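PCP domain (Thermobifida fusca, PDB 7KW3) probably serves as the peptidyl carrier domain of a non-ribosomal peptide synthetase, holding the growing peptide as a thioester on a phosphopantetheine arm. Local coordinates at residues 14-17 against 18-22. Numbering follows the deposited sequence.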
# COMPACT_ATOMS: atom_id res chain seq x y z
N CYS A 14 -3.63 1.60 3.05
CA CYS A 14 -4.19 2.92 2.78
C CYS A 14 -3.39 4.00 3.49
O CYS A 14 -3.02 5.02 2.88
CB CYS A 14 -5.66 3.00 3.23
SG CYS A 14 -6.85 2.14 2.20
N ALA A 15 -3.14 3.81 4.78
CA ALA A 15 -2.42 4.82 5.54
C ALA A 15 -1.02 5.01 4.99
O ALA A 15 -0.54 6.15 4.88
CB ALA A 15 -2.39 4.43 7.02
N VAL A 16 -0.35 3.91 4.62
CA VAL A 16 1.02 4.00 4.12
C VAL A 16 1.05 4.63 2.73
O VAL A 16 1.95 5.44 2.44
CB VAL A 16 1.68 2.61 4.15
CG1 VAL A 16 3.02 2.64 3.42
CG2 VAL A 16 1.90 2.16 5.59
N TYR A 17 0.09 4.30 1.86
CA TYR A 17 -0.03 4.99 0.58
C TYR A 17 -0.13 6.49 0.78
O TYR A 17 0.55 7.27 0.11
CB TYR A 17 -1.26 4.53 -0.19
CG TYR A 17 -1.14 3.33 -1.09
CD1 TYR A 17 -0.45 2.19 -0.68
CD2 TYR A 17 -1.78 3.30 -2.32
CE1 TYR A 17 -0.38 1.07 -1.49
CE2 TYR A 17 -1.71 2.19 -3.14
CZ TYR A 17 -1.02 1.08 -2.72
OH TYR A 17 -0.97 -0.03 -3.53
N ALA A 18 -1.03 6.92 1.67
CA ALA A 18 -1.23 8.34 1.89
C ALA A 18 0.05 8.99 2.41
O ALA A 18 0.43 10.08 1.96
CB ALA A 18 -2.38 8.57 2.87
N GLU A 19 0.74 8.32 3.33
CA GLU A 19 1.96 8.90 3.88
C GLU A 19 3.06 8.96 2.82
O GLU A 19 3.77 9.97 2.72
CB GLU A 19 2.42 8.07 5.09
CG GLU A 19 3.77 8.51 5.66
CD GLU A 19 4.50 7.36 6.36
OE1 GLU A 19 5.74 7.45 6.52
OE2 GLU A 19 3.84 6.37 6.76
N VAL A 20 3.21 7.90 2.03
CA VAL A 20 4.30 7.84 1.05
C VAL A 20 4.03 8.79 -0.11
O VAL A 20 4.95 9.46 -0.59
CB VAL A 20 4.49 6.39 0.56
CG1 VAL A 20 5.23 6.35 -0.75
CG2 VAL A 20 5.23 5.58 1.60
N LEU A 21 2.78 8.86 -0.57
CA LEU A 21 2.43 9.72 -1.69
C LEU A 21 2.17 11.17 -1.28
O LEU A 21 1.95 12.01 -2.15
CB LEU A 21 1.19 9.18 -2.41
CG LEU A 21 1.36 7.82 -3.09
CD1 LEU A 21 -0.00 7.21 -3.39
CD2 LEU A 21 2.17 7.96 -4.37
N GLY A 22 2.21 11.48 0.02
CA GLY A 22 1.97 12.84 0.46
C GLY A 22 0.53 13.28 0.42
O GLY A 22 0.25 14.48 0.37
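Val16 and Val20 sit one turn apart on helix 8-21, and Val16 O accepts the N-H of Val20 at 2.8 Å with an N-H...O angle of 159°. The same i to i+4 bonding carries the whole last part of the helix: Ala18 N reaches Cys14 O at 3.0 Å, Glu19 N goes to Ala15 O, and Leu21 N closes on Tyr17 O at 2.8 Å. All four carbonyls of 14-17 are thus taken by backbone amides. Gly22 is the first to leave helical phi/psi, with positive phi, and its N makes a weak bond of 3.5 Å to Glu19 O.

Aliphatic carbons flank two of the bonded carbonyl oxygens: Leu21 lies along Tyr17 O, its CB at 3.2 Å, and Val20 CG2 rests against Val16 O at 3.4 Å. Val16 CG1 lies 4.1 Å from Val20 CG2, and Leu21 CD1 approaches the Tyr17 ring obliquely, 4.4 Å from Tyr17 CB. With chi1 at -87°, CG of Tyr17 stands anti to its carbonyl carbon and beside the backbone N; its hydroxyl is hydrogen-bonded with Pro65 O.

Within the helical bundle of this carrier domain, Val16 and Val20 face helix 39-51 at Arg48, and Val16 also meets Leu45. Tyr17 fills the interior between Leu45, helix 67-73 at Val67 and Leu70, and Phe32 of the connecting loop, whose ring it meets edge-to-face.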